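Local coordinates for protein lactaldehyde dehydrogenase (Escherichia coli, PDB 2IMP) that catalyses the irreversible, NAD+-dependent oxidation of L-lactaldehyde to L-lactate and is also highly active on glycolaldehyde and L-glyceraldehyde, at residues W23-N28 / I35-D40; E85-I90 / L100-V105; V312-P317 / G362-P367; A77-R82 / I186-I191. All coordinates share one frame; numbering follows the deposited sequence.

Contact 1: residues W23-N28 / I35-D40; sequences WIDVVN and ISRIPD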
loop_
_atom_site.group_PDB
_atom_site.type_symbol
_atom_site.label_atom_id
_atom_site.label_comp_id
_atom_site.label_asym_id
_atom_site.label_seq_id
_atom_site.Cartn_x
_atom_site.Cartn_y
_atom_site.Cartn_z
ATOM N N TRP A 23 -49.735 -4.251 -8.802
ATOM C CA TRP A 23 -48.668 -3.859 -9.703
ATOM C C TRP A 23 -48.363 -2.355 -9.646
ATOM O O TRP A 23 -49.210 -1.553 -9.266
ATOM C CB TRP A 23 -49.010 -4.213 -11.153
ATOM C CG TRP A 23 -49.148 -5.670 -11.436
ATOM C CD1 TRP A 23 -50.259 -6.439 -11.252
ATOM C CD2 TRP A 23 -48.145 -6.534 -11.983
ATOM N NE1 TRP A 23 -50.013 -7.729 -11.655
ATOM C CE2 TRP A 23 -48.726 -7.816 -12.104
ATOM C CE3 TRP A 23 -46.814 -6.352 -12.378
ATOM C CZ2 TRP A 23 -48.017 -8.914 -12.613
ATOM C CZ3 TRP A 23 -46.110 -7.442 -12.884
ATOM C CH2 TRP A 23 -46.715 -8.708 -12.994
ATOM N N ILE A 24 -47.142 -1.997 -10.010
ATOM C CA ILE A 24 -46.739 -0.603 -10.040
ATOM C C ILE A 24 -46.499 -0.135 -11.484
ATOM O O ILE A 24 -45.728 -0.754 -12.220
ATOM C CB ILE A 24 -45.445 -0.379 -9.224
ATOM C CG1 ILE A 24 -45.676 -0.763 -7.761
ATOM C CG2 ILE A 24 -45.011 1.074 -9.326
ATOM C CD1 ILE A 24 -44.439 -0.625 -6.884
ATOM N N ASP A 25 -47.179 0.929 -11.889
ATOM C CA ASP A 25 -47.003 1.431 -13.241
ATOM C C ASP A 25 -45.703 2.223 -13.451
ATOM O O ASP A 25 -45.358 3.082 -12.646
ATOM C CB ASP A 25 -48.170 2.343 -13.654
ATOM C CG ASP A 25 -49.472 1.589 -13.860
ATOM O OD1 ASP A 25 -49.467 0.539 -14.535
ATOM O OD2 ASP A 25 -50.510 2.065 -13.355
ATOM N N VAL A 26 -44.985 1.899 -14.517
ATOM C CA VAL A 26 -43.787 2.641 -14.862
ATOM C C VAL A 26 -44.127 3.619 -16.005
ATOM O O VAL A 26 -44.526 3.206 -17.093
ATOM C CB VAL A 26 -42.639 1.708 -15.289
ATOM C CG1 VAL A 26 -41.421 2.529 -15.676
ATOM C CG2 VAL A 26 -42.290 0.764 -14.141
ATOM N N VAL A 27 -43.988 4.907 -15.724
ATOM C CA VAL A 27 -44.341 5.939 -16.677
ATOM C C VAL A 27 -43.186 6.661 -17.391
ATOM O O VAL A 27 -42.090 6.790 -16.851
ATOM C CB VAL A 27 -45.197 7.017 -15.969
ATOM C CG1 VAL A 27 -45.462 8.163 -16.900
ATOM C CG2 VAL A 27 -46.503 6.411 -15.484
ATOM N N ASN A 28 -43.457 7.113 -18.612
ATOM C CA ASN A 28 -42.494 7.892 -19.373
ATOM C C ASN A 28 -42.597 9.365 -18.923
ATOM O O ASN A 28 -43.589 10.029 -19.196
ATOM C CB ASN A 28 -42.793 7.799 -20.869
ATOM C CG ASN A 28 -41.748 8.501 -21.715
ATOM O OD1 ASN A 28 -41.255 9.572 -21.358
ATOM N ND2 ASN A 28 -41.413 7.904 -22.854
ATOM N N ILE A 35 -45.304 2.741 -19.732
ATOM C CA ILE A 35 -44.423 1.946 -20.570
ATOM C C ILE A 35 -44.207 0.494 -20.087
ATOM O O ILE A 35 -43.817 -0.385 -20.855
ATOM C CB ILE A 35 -43.071 2.661 -20.715
ATOM C CG1 ILE A 35 -42.402 2.806 -19.346
ATOM C CG2 ILE A 35 -43.294 4.045 -21.319
ATOM C CD1 ILE A 35 -41.132 3.639 -19.365
ATOM N N SER A 36 -44.475 0.268 -18.809
ATOM C CA SER A 36 -44.330 -1.053 -18.226
ATOM C C SER A 36 -44.895 -1.136 -16.813
ATOM O O SER A 36 -45.271 -0.123 -16.226
ATOM C CB SER A 36 -42.855 -1.469 -18.195
ATOM O OG SER A 36 -42.114 -0.657 -17.298
ATOM N N ARG A 37 -44.952 -2.352 -16.291
ATOM C CA ARG A 37 -45.441 -2.588 -14.951
ATOM C C ARG A 37 -44.580 -3.595 -14.168
ATOM O O ARG A 37 -44.128 -4.604 -14.713
ATOM C CB ARG A 37 -46.893 -3.080 -14.994
ATOM C CG ARG A 37 -47.919 -1.983 -15.290
ATOM C CD ARG A 37 -49.341 -2.474 -15.039
ATOM N NE ARG A 37 -49.850 -3.281 -16.143
ATOM C CZ ARG A 37 -50.424 -2.775 -17.231
ATOM N NH1 ARG A 37 -50.569 -1.462 -17.357
ATOM N NH2 ARG A 37 -50.846 -3.580 -18.198
ATOM N N ILE A 38 -44.339 -3.296 -12.898
ATOM C CA ILE A 38 -43.557 -4.190 -12.066
ATOM C C ILE A 38 -44.318 -4.636 -10.823
ATOM O O ILE A 38 -45.203 -3.932 -10.335
ATOM C CB ILE A 38 -42.228 -3.541 -11.603
ATOM C CG1 ILE A 38 -42.520 -2.249 -10.840
ATOM C CG2 ILE A 38 -41.327 -3.294 -12.799
ATOM C CD1 ILE A 38 -41.308 -1.676 -10.130
ATOM N N PRO A 39 -43.985 -5.817 -10.305
ATOM C CA PRO A 39 -44.687 -6.281 -9.116
ATOM C C PRO A 39 -44.508 -5.375 -7.897
ATOM O O PRO A 39 -43.441 -4.793 -7.686
ATOM C CB PRO A 39 -44.112 -7.681 -8.892
ATOM C CG PRO A 39 -42.803 -7.661 -9.604
ATOM C CD PRO A 39 -43.095 -6.861 -10.832
ATOM N N ASP A 40 -45.582 -5.228 -7.129
ATOM C CA ASP A 40 -45.516 -4.460 -5.902
ATOM C C ASP A 40 -44.921 -5.382 -4.821
ATOM O O ASP A 40 -45.572 -5.743 -3.840
ATOM C CB ASP A 40 -46.915 -3.968 -5.503
ATOM C CG ASP A 40 -46.891 -3.034 -4.301
ATOM O OD1 ASP A 40 -45.882 -2.327 -4.112
ATOM O OD2 ASP A 40 -47.889 -2.991 -3.550
#

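Contact 2: residues E85-I90 / L100-V105; sequences EISALI and LAEVEV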
loop_
_atom_site.group_PDB
_atom_site.type_symbol
_atom_site.label_atom_id
_atom_site.label_comp_id
_atom_site.label_asym_id
_atom_site.label_seq_id
_atom_site.Cartn_x
_atom_site.Cartn_y
_atom_site.Cartn_z
ATOM N N GLU A 85 -30.333 -0.797 -27.318
ATOM C CA GLU A 85 -31.575 -1.237 -26.701
ATOM C C GLU A 85 -31.717 -0.718 -25.249
ATOM O O GLU A 85 -32.770 -0.210 -24.853
ATOM C CB GLU A 85 -31.647 -2.767 -26.693
ATOM C CG GLU A 85 -32.964 -3.333 -26.184
ATOM C CD GLU A 85 -32.877 -4.817 -25.838
ATOM O OE1 GLU A 85 -32.267 -5.589 -26.615
ATOM O OE2 GLU A 85 -33.431 -5.210 -24.787
ATOM N N ILE A 86 -30.641 -0.867 -24.476
ATOM C CA ILE A 86 -30.614 -0.414 -23.093
ATOM C C ILE A 86 -30.658 1.132 -22.976
ATOM O O ILE A 86 -31.326 1.683 -22.099
ATOM C CB ILE A 86 -29.352 -0.964 -22.372
ATOM C CG1 ILE A 86 -29.360 -2.497 -22.434
ATOM C CG2 ILE A 86 -29.316 -0.502 -20.919
ATOM C CD1 ILE A 86 -28.104 -3.139 -21.893
ATOM N N SER A 87 -29.938 1.809 -23.869
ATOM C CA SER A 87 -29.932 3.265 -23.886
ATOM C C SER A 87 -31.354 3.823 -24.068
ATOM O O SER A 87 -31.753 4.784 -23.401
ATOM C CB SER A 87 -29.049 3.784 -25.025
ATOM O OG SER A 87 -27.692 3.437 -24.825
ATOM N N ALA A 88 -32.099 3.198 -24.982
ATOM C CA ALA A 88 -33.471 3.595 -25.251
ATOM C C ALA A 88 -34.363 3.399 -24.011
ATOM O O ALA A 88 -35.236 4.223 -23.719
ATOM C CB ALA A 88 -34.026 2.794 -26.439
ATOM N N LEU A 89 -34.129 2.299 -23.295
ATOM C CA LEU A 89 -34.878 2.032 -22.078
ATOM C C LEU A 89 -34.648 3.141 -21.051
ATOM O O LEU A 89 -35.589 3.628 -20.419
ATOM C CB LEU A 89 -34.472 0.686 -21.477
ATOM C CG LEU A 89 -34.841 -0.561 -22.282
ATOM C CD1 LEU A 89 -34.237 -1.798 -21.623
ATOM C CD2 LEU A 89 -36.363 -0.675 -22.375
ATOM N N ILE A 90 -33.386 3.542 -20.912
ATOM C CA ILE A 90 -33.037 4.607 -19.984
ATOM C C ILE A 90 -33.683 5.945 -20.402
ATOM O O ILE A 90 -34.271 6.652 -19.577
ATOM C CB ILE A 90 -31.501 4.772 -19.890
ATOM C CG1 ILE A 90 -30.878 3.460 -19.396
ATOM C CG2 ILE A 90 -31.150 5.923 -18.950
ATOM C CD1 ILE A 90 -29.361 3.491 -19.295
ATOM N N LEU A 100 -26.570 11.209 -23.406
ATOM C CA LEU A 100 -26.142 10.828 -22.072
ATOM C C LEU A 100 -26.475 9.373 -21.742
ATOM O O LEU A 100 -25.689 8.688 -21.098
ATOM C CB LEU A 100 -26.741 11.773 -21.035
ATOM C CG LEU A 100 -26.287 13.208 -21.308
ATOM C CD1 LEU A 100 -26.955 14.138 -20.327
ATOM C CD2 LEU A 100 -24.765 13.311 -21.219
ATOM N N ALA A 101 -27.640 8.914 -22.191
ATOM C CA ALA A 101 -28.003 7.524 -21.981
ATOM C C ALA A 101 -26.941 6.606 -22.623
ATOM O O ALA A 101 -26.470 5.649 -22.009
ATOM C CB ALA A 101 -29.364 7.241 -22.585
ATOM N N GLU A 102 -26.578 6.924 -23.863
ATOM C CA GLU A 102 -25.554 6.158 -24.560
ATOM C C GLU A 102 -24.230 6.124 -23.779
ATOM O O GLU A 102 -23.598 5.082 -23.657
ATOM C CB GLU A 102 -25.313 6.741 -25.954
ATOM C CG GLU A 102 -26.298 6.241 -26.990
ATOM C CD GLU A 102 -26.132 6.921 -28.333
ATOM O OE1 GLU A 102 -24.973 7.088 -28.780
ATOM O OE2 GLU A 102 -27.167 7.275 -28.942
ATOM N N VAL A 103 -23.824 7.280 -23.263
ATOM C CA VAL A 103 -22.610 7.347 -22.472
ATOM C C VAL A 103 -22.718 6.482 -21.197
ATOM O O VAL A 103 -21.815 5.704 -20.885
ATOM C CB VAL A 103 -22.277 8.807 -22.085
ATOM C CG1 VAL A 103 -21.157 8.837 -21.058
ATOM C CG2 VAL A 103 -21.851 9.582 -23.331
ATOM N N GLU A 104 -23.836 6.611 -20.484
ATOM C CA GLU A 104 -24.029 5.805 -19.288
ATOM C C GLU A 104 -23.860 4.290 -19.562
ATOM O O GLU A 104 -23.167 3.593 -18.825
ATOM C CB GLU A 104 -25.413 6.042 -18.679
ATOM C CG GLU A 104 -25.582 5.325 -17.344
ATOM C CD GLU A 104 -26.968 5.472 -16.741
ATOM O OE1 GLU A 104 -27.718 6.371 -17.171
ATOM O OE2 GLU A 104 -27.298 4.690 -15.825
ATOM N N VAL A 105 -24.500 3.801 -20.623
ATOM C CA VAL A 105 -24.391 2.388 -20.977
ATOM C C VAL A 105 -22.943 1.954 -21.306
ATOM O O VAL A 105 -22.447 0.957 -20.783
ATOM C CB VAL A 105 -25.316 2.040 -22.169
ATOM C CG1 VAL A 105 -25.072 0.593 -22.626
ATOM C CG2 VAL A 105 -26.780 2.216 -21.752
#

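Contact 3: residues V312-P317 / G362-P367; sequences VQFGNP and GYYYPP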
loop_
_atom_site.group_PDB
_atom_site.type_symbol
_atom_site.label_atom_id
_atom_site.label_comp_id
_atom_site.label_asym_id
_atom_site.label_seq_id
_atom_site.Cartn_x
_atom_site.Cartn_y
_atom_site.Cartn_z
ATOM N N VAL A 312 -30.115 26.395 -23.940
ATOM C CA VAL A 312 -30.514 25.076 -23.467
ATOM C C VAL A 312 -31.985 24.750 -23.775
ATOM O O VAL A 312 -32.891 25.308 -23.163
ATOM C CB VAL A 312 -30.287 24.939 -21.939
ATOM C CG1 VAL A 312 -30.859 23.623 -21.436
ATOM C CG2 VAL A 312 -28.804 25.006 -21.630
ATOM N N GLN A 313 -32.200 23.860 -24.737
ATOM C CA GLN A 313 -33.544 23.454 -25.124
ATOM C C GLN A 313 -34.037 22.205 -24.364
ATOM O O GLN A 313 -33.268 21.272 -24.129
ATOM C CB GLN A 313 -33.585 23.142 -26.622
ATOM C CG GLN A 313 -32.984 24.209 -27.526
ATOM C CD GLN A 313 -34.009 25.194 -28.054
ATOM O OE1 GLN A 313 -34.557 26.005 -27.306
ATOM N NE2 GLN A 313 -34.276 25.124 -29.355
ATOM N N PHE A 314 -35.307 22.196 -23.984
ATOM C CA PHE A 314 -35.856 21.045 -23.289
ATOM C C PHE A 314 -37.001 20.373 -24.063
ATOM O O PHE A 314 -37.661 21.016 -24.881
ATOM C CB PHE A 314 -36.322 21.444 -21.883
ATOM C CG PHE A 314 -37.444 22.445 -21.865
ATOM C CD1 PHE A 314 -38.750 22.055 -22.146
ATOM C CD2 PHE A 314 -37.195 23.779 -21.558
ATOM C CE1 PHE A 314 -39.795 22.979 -22.110
ATOM C CE2 PHE A 314 -38.231 24.710 -21.520
ATOM C CZ PHE A 314 -39.532 24.311 -21.799
ATOM N N GLY A 315 -37.210 19.086 -23.815
ATOM C CA GLY A 315 -38.268 18.369 -24.501
ATOM C C GLY A 315 -38.129 16.859 -24.420
ATOM O O GLY A 315 -37.308 16.336 -23.663
ATOM N N ASN A 316 -38.947 16.160 -25.200
ATOM C CA ASN A 316 -38.935 14.703 -25.240
ATOM C C ASN A 316 -37.624 14.116 -25.837
ATOM O O ASN A 316 -37.369 14.242 -27.035
ATOM C CB ASN A 316 -40.131 14.213 -26.058
ATOM C CG ASN A 316 -40.334 12.721 -25.955
ATOM O OD1 ASN A 316 -39.374 11.955 -25.907
ATOM N ND2 ASN A 316 -41.591 12.294 -25.940
ATOM N N PRO A 317 -36.799 13.465 -24.997
ATOM C CA PRO A 317 -35.526 12.861 -25.409
ATOM C C PRO A 317 -35.662 11.886 -26.600
ATOM O O PRO A 317 -34.797 11.825 -27.469
ATOM C CB PRO A 317 -35.058 12.135 -24.148
ATOM C CG PRO A 317 -35.692 12.901 -23.050
ATOM C CD PRO A 317 -37.073 13.171 -23.582
ATOM N N GLY A 362 -46.063 15.448 -19.405
ATOM C CA GLY A 362 -44.716 15.266 -18.895
ATOM C C GLY A 362 -44.405 16.246 -17.781
ATOM O O GLY A 362 -45.270 17.021 -17.377
ATOM N N TYR A 363 -43.172 16.218 -17.284
ATOM C CA TYR A 363 -42.774 17.112 -16.204
ATOM C C TYR A 363 -41.581 18.012 -16.554
ATOM O O TYR A 363 -40.449 17.746 -16.152
ATOM C CB TYR A 363 -42.450 16.297 -14.951
ATOM C CG TYR A 363 -43.382 15.130 -14.763
ATOM C CD1 TYR A 363 -43.026 13.853 -15.201
ATOM C CD2 TYR A 363 -44.649 15.310 -14.218
ATOM C CE1 TYR A 363 -43.913 12.789 -15.108
ATOM C CE2 TYR A 363 -45.545 14.253 -14.124
ATOM C CZ TYR A 363 -45.173 12.997 -14.571
ATOM O OH TYR A 363 -46.069 11.955 -14.508
ATOM N N TYR A 364 -41.851 19.080 -17.295
ATOM C CA TYR A 364 -40.788 19.983 -17.698
ATOM C C TYR A 364 -40.652 21.282 -16.893
ATOM O O TYR A 364 -41.642 21.922 -16.536
ATOM C CB TYR A 364 -40.941 20.350 -19.175
ATOM C CG TYR A 364 -40.936 19.165 -20.100
ATOM C CD1 TYR A 364 -42.106 18.450 -20.360
ATOM C CD2 TYR A 364 -39.753 18.740 -20.705
ATOM C CE1 TYR A 364 -42.096 17.341 -21.197
ATOM C CE2 TYR A 364 -39.733 17.635 -21.541
ATOM C CZ TYR A 364 -40.901 16.942 -21.785
ATOM O OH TYR A 364 -40.870 15.850 -22.618
ATOM N N TYR A 365 -39.407 21.638 -16.608
ATOM C CA TYR A 365 -39.093 22.875 -15.918
ATOM C C TYR A 365 -37.957 23.605 -16.655
ATOM O O TYR A 365 -36.888 23.040 -16.870
ATOM C CB TYR A 365 -38.687 22.627 -14.466
ATOM C CG TYR A 365 -38.778 23.885 -13.630
ATOM C CD1 TYR A 365 -40.009 24.340 -13.156
ATOM C CD2 TYR A 365 -37.649 24.666 -13.379
ATOM C CE1 TYR A 365 -40.116 25.541 -12.458
ATOM C CE2 TYR A 365 -37.744 25.870 -12.682
ATOM C CZ TYR A 365 -38.983 26.301 -12.230
ATOM O OH TYR A 365 -39.095 27.505 -11.579
ATOM N N PRO A 366 -38.184 24.862 -17.045
ATOM C CA PRO A 366 -37.178 25.643 -17.766
ATOM C C PRO A 366 -35.874 25.959 -17.010
ATOM O O PRO A 366 -35.877 26.159 -15.794
ATOM C CB PRO A 366 -37.940 26.909 -18.137
ATOM C CG PRO A 366 -38.808 27.108 -16.937
ATOM C CD PRO A 366 -39.341 25.706 -16.692
ATOM N N PRO A 367 -34.746 25.993 -17.736
ATOM C CA PRO A 367 -33.471 26.301 -17.098
ATOM C C PRO A 367 -33.684 27.635 -16.358
ATOM O O PRO A 367 -34.069 28.638 -16.961
ATOM C CB PRO A 367 -32.522 26.430 -18.284
ATOM C CG PRO A 367 -33.058 25.412 -19.230
ATOM C CD PRO A 367 -34.551 25.657 -19.158
#

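Contact 4: residues A77-R82 / I186-I191; sequences AGIRER and IAFAKI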
loop_
_atom_site.group_PDB
_atom_site.type_symbol
_atom_site.label_atom_id
_atom_site.label_comp_id
_atom_site.label_asym_id
_atom_site.label_seq_id
_atom_site.Cartn_x
_atom_site.Cartn_y
_atom_site.Cartn_z
ATOM N N ALA A 77 -19.681 -7.622 -21.827
ATOM C CA ALA A 77 -19.772 -7.914 -23.248
ATOM C C ALA A 77 -21.244 -8.039 -23.702
ATOM O O ALA A 77 -21.600 -7.641 -24.808
ATOM C CB ALA A 77 -19.015 -9.200 -23.569
ATOM N N GLY A 78 -22.081 -8.581 -22.821
ATOM C CA GLY A 78 -23.493 -8.718 -23.133
ATOM C C GLY A 78 -24.132 -7.340 -23.198
ATOM O O GLY A 78 -24.999 -7.079 -24.039
ATOM N N ILE A 79 -23.700 -6.450 -22.307
ATOM C CA ILE A 79 -24.213 -5.086 -22.285
ATOM C C ILE A 79 -23.877 -4.294 -23.574
ATOM O O ILE A 79 -24.747 -3.630 -24.150
ATOM C CB ILE A 79 -23.664 -4.311 -21.062
ATOM C CG1 ILE A 79 -24.285 -4.871 -19.776
ATOM C CG2 ILE A 79 -23.930 -2.812 -21.226
ATOM C CD1 ILE A 79 -23.692 -4.291 -18.493
ATOM N N ARG A 80 -22.622 -4.372 -24.014
ATOM C CA ARG A 80 -22.230 -3.680 -25.234
ATOM C C ARG A 80 -23.036 -4.170 -26.463
ATOM O O ARG A 80 -23.384 -3.385 -27.341
ATOM C CB ARG A 80 -20.728 -3.849 -25.490
ATOM C CG ARG A 80 -19.848 -3.201 -24.426
ATOM C CD ARG A 80 -18.384 -3.117 -24.861
ATOM N NE ARG A 80 -17.552 -2.508 -23.823
ATOM C CZ ARG A 80 -16.931 -3.186 -22.863
ATOM N NH1 ARG A 80 -17.030 -4.510 -22.809
ATOM N NH2 ARG A 80 -16.227 -2.536 -21.941
ATOM N N GLU A 81 -23.324 -5.470 -26.497
ATOM C CA GLU A 81 -24.112 -6.056 -27.581
ATOM C C GLU A 81 -25.550 -5.481 -27.658
ATOM O O GLU A 81 -26.134 -5.371 -28.733
ATOM C CB GLU A 81 -24.195 -7.577 -27.410
ATOM C CG GLU A 81 -22.961 -8.340 -27.857
ATOM C CD GLU A 81 -22.990 -9.793 -27.412
ATOM O OE1 GLU A 81 -24.032 -10.455 -27.613
ATOM O OE2 GLU A 81 -21.974 -10.277 -26.864
ATOM N N ARG A 82 -26.096 -5.126 -26.502
ATOM C CA ARG A 82 -27.437 -4.565 -26.423
ATOM C C ARG A 82 -27.462 -3.063 -26.057
ATOM O O ARG A 82 -28.499 -2.537 -25.648
ATOM C CB ARG A 82 -28.256 -5.338 -25.389
ATOM C CG ARG A 82 -28.369 -6.811 -25.698
ATOM C CD ARG A 82 -29.187 -7.554 -24.658
ATOM N NE ARG A 82 -29.462 -8.910 -25.119
ATOM C CZ ARG A 82 -30.326 -9.743 -24.549
ATOM N NH1 ARG A 82 -31.015 -9.375 -23.479
ATOM N NH2 ARG A 82 -30.523 -10.943 -25.077
ATOM N N ILE A 186 -34.106 -4.754 -15.576
ATOM C CA ILE A 186 -34.605 -6.016 -16.092
ATOM C C ILE A 186 -33.718 -6.474 -17.257
ATOM O O ILE A 186 -33.390 -7.646 -17.384
ATOM C CB ILE A 186 -36.076 -5.891 -16.592
ATOM C CG1 ILE A 186 -37.031 -5.861 -15.397
ATOM C CG2 ILE A 186 -36.425 -7.066 -17.522
ATOM C CD1 ILE A 186 -37.044 -7.145 -14.598
ATOM N N ALA A 187 -33.336 -5.516 -18.097
ATOM C CA ALA A 187 -32.457 -5.819 -19.210
ATOM C C ALA A 187 -31.089 -6.328 -18.690
ATOM O O ALA A 187 -30.477 -7.223 -19.272
ATOM C CB ALA A 187 -32.273 -4.583 -20.082
ATOM N N PHE A 188 -30.633 -5.751 -17.581
ATOM C CA PHE A 188 -29.381 -6.199 -16.983
ATOM C C PHE A 188 -29.508 -7.657 -16.513
ATOM O O PHE A 188 -28.606 -8.467 -16.719
ATOM C CB PHE A 188 -28.992 -5.301 -15.798
ATOM C CG PHE A 188 -27.615 -5.588 -15.246
ATOM C CD1 PHE A 188 -27.376 -6.723 -14.476
ATOM C CD2 PHE A 188 -26.559 -4.720 -15.501
ATOM C CE1 PHE A 188 -26.098 -6.991 -13.972
ATOM C CE2 PHE A 188 -25.281 -4.979 -15.004
ATOM C CZ PHE A 188 -25.052 -6.114 -14.236
ATOM N N ALA A 189 -30.643 -7.972 -15.889
ATOM C CA ALA A 189 -30.898 -9.329 -15.417
ATOM C C ALA A 189 -30.961 -10.362 -16.571
ATOM O O ALA A 189 -30.484 -11.492 -16.434
ATOM C CB ALA A 189 -32.196 -9.368 -14.607
ATOM N N LYS A 190 -31.558 -9.962 -17.692
ATOM C CA LYS A 190 -31.637 -10.848 -18.845
ATOM C C LYS A 190 -30.239 -11.242 -19.348
ATOM O O LYS A 190 -30.008 -12.384 -19.748
ATOM C CB LYS A 190 -32.421 -10.184 -19.981
ATOM C CG LYS A 190 -33.904 -10.006 -19.703
ATOM C CD LYS A 190 -34.593 -9.313 -20.880
ATOM C CE LYS A 190 -36.098 -9.164 -20.656
ATOM N NZ LYS A 190 -36.770 -8.542 -21.840
ATOM N N ILE A 191 -29.320 -10.279 -19.324
ATOM C CA ILE A 191 -27.946 -10.544 -19.733
ATOM C C ILE A 191 -27.277 -11.545 -18.768
ATOM O O ILE A 191 -26.609 -12.489 -19.191
ATOM C CB ILE A 191 -27.132 -9.232 -19.798
ATOM C CG1 ILE A 191 -27.620 -8.399 -20.990
ATOM C CG2 ILE A 191 -25.631 -9.539 -19.914
ATOM C CD1 ILE A 191 -27.111 -6.977 -21.011
HETATM O O HOH W 1 -30.858 -7.325 -22.062
#

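Contact 1: residues W23-N28 / I35-D40
Ile24 and Ile38 form an antiparallel hydrogen-bonded pair in two strands whose directions lie 150° apart. Ile24 N binds Ile38 O at 2.8 Å in a nearly straight bond, and Ile38 N returns one to Ile24 O. Two residues further on, Val26 N reaches Ser36 O at 2.7 Å. Here the regular pairing breaks, because Val26 O takes Ile35 N at 2.8 Å and only a weak second bond from Ser36 N; two residues thus oppose one.

At the bulge, Ile35 packs on the facing strand. With CG1 between the backbone N and the carbonyl carbon (chi1 62°), that atom packs against Val26 O and Val26 CG1, the latter at 3.8 Å, while the CG2 branch touches Asn28 CB. Cutting Ile35 back to an alanine removes both branches and would probably leave Val26 CG1 and Asn28 CB without this apolar neighbour. Ser36 OG lies 3.1 Å from Val26 CB but hydrogen-bonds Asn183.

Asp25 and Arg37 run side by side in the same direction. Asp25 OD1 meets the guanidinium at its edge, in a long salt bridge of 3.6 Å to Arg37 NH1, with the two planes 76° apart; Arg37 NE is held by Gln6. At the other end the Trp23 indole slants against the proline, CZ3 to Pro39 CD 3.7 Å, and packs edge-to-face with Trp18.

This is a beta hairpin with a classic beta bulge, its first strand outermost, within this chain, in a small mixed sheet. Ile38 brings the hairpin to about 4 Å, between side chains, from the NAD+-binding Glu179.

Contact 2: residues E85-I90 / L100-V105
Ile90 packs into the groove formed by Ala101, Glu104 and Val105, where two consecutive helices cross at 126° with their axes 8.5 Å apart. Its CB faces the methyl of Ala101, CB to CB 4.2 Å. From there the side chain divides. The CG2 branch, anti to the backbone N, meets Glu104 OE1 at 3.9 Å; the other branch runs extended through CG1, so that its tip CD1 lies against Val105 CG2 at 3.8 Å and also borders the Glu104 carboxylate.

That same Val105 methyl is shared, since Ile86 CG2 touches it as well and Ser87 OG comes to 3.4 Å. The serine hydroxyl makes its hydrogen bond within its own helix, to Ala83 O, and so can sit against carbon without losing a partner. Small residues allow the near approach here: the CA atoms of Ser87 and Ala101 are 5.0 Å apart.

Glu104 is buried, yet both oxygens are satisfied, OE1 by a salt bridge to Lys96 and OE2 by Phe157 N in the first turn of helix 155-168, a setting that probably favours the negative charge. The whole is a steeply crossed pair of successive helices, packed through small and branched residues beside the lactate pocket.

Contact 3: residues V312-P317 / G362-P367
Phe314 and Tyr364 lead the packing of two extended loop segments, one after helix 298-310 and the other entering strand 368-371, that run in nearly opposite directions, 169° apart. Their backbones stay too far apart for strand pairing, with nearest CA atoms at 7.1 Å (Val312 and Pro367), and side chains fill the space between.

With CG of Phe314 between the backbone N and the carbonyl carbon (chi1 63°), the ring lies between Tyr364 and the two prolines. CD1 meets Tyr364 CD2 at 3.8 Å, while CE2 and CD2 serve the prolines, CE2 4.0 Å from Pro366 CB and CD2 just as near Pro367 CD. The two ring planes are inclined by 32° and meet obliquely. Beyond them, Val312 CG1 rests on Pro367 CG at 3.6 Å.

Tyr364 continues alongside Gly315: CE2 lies 3.4 Å from Gly315 CA, where the backbone angles would press any CB against the preceding carbonyl oxygen. Tyr364 OH approaches Asn316 N at a poor angle and makes a weak hydrogen bond to Ala30 O instead. A serine in its place would probably open a gap beside Gly315 and leave Phe314 without its aromatic neighbour.

Such proline- and aromatic-rich packing joins the connection after helix 298-310 to the one leading into strand 368-371 of the catalytic domain's mixed sheet, away from the substrate and cofactor sites.

Contact 4: residues A77-R82 / I186-I191
Ile191 holds CG1 anti to its carbonyl carbon (chi1 -70°) and continues extended, which carries CD1 across to the helix of Ile79. There CD1 lies 3.7 Å from Ile79 CG1, the two side chains crossing at about a right angle, and it also touches the backbone N of Ile79. Phe188, its CG anti to the backbone N at chi1 -172°, swings its ring round to meet Ile79 CD1 with CE2 at 3.9 Å.

The fit depends on Gly78. A CB there would lie only 2.6 Å from Ile191 CG2, so the missing side chain is what admits the isoleucine.

Arg82, just past the end of helix 65-81, stretches from CG to NE and slides past Ile191 in the opposite direction, its CD 4.1 Å from Ile191 CG1. The guanidinium presents its edge to Lys190 CB, 3.9 Å from NH1, while NH2 forms a salt bridge with Glu194. A water donating to Ala187 O also approaches Arg82 NH1, though that very short link is doubtful.

These helices cross at 124°. Helix 183-195 connects the parallel strands 172-176 and 202-204, so the contact packs the end of helix 65-81 on a beta-alpha-beta crossover helix of the Rossmann-like NAD+-binding domain.

How the contacts relate
Contacts 2 and 4 form one continuous helical packing, their centres about 12 Å apart and contact 2 nested in the loop that contact 4 closes. They touch where Leu89 CD1 meets Ala187 CB at 3.7 Å and Val105 CG1 meets Ile79 CG2 at 3.9 Å. Contacts 1 and 3 touch neither each other (nearest atoms about 5 Å) nor contact 2 (about 6 and 7 Å). Two of the contacts lie near the ligands: the Glu104 side chain of contact 2 is about 7 Å from bound lactate, and that of Ile24 in contact 1 about 8 Å from NADH. Contact 3 lies about 29 Å, centre to centre, from contact 4.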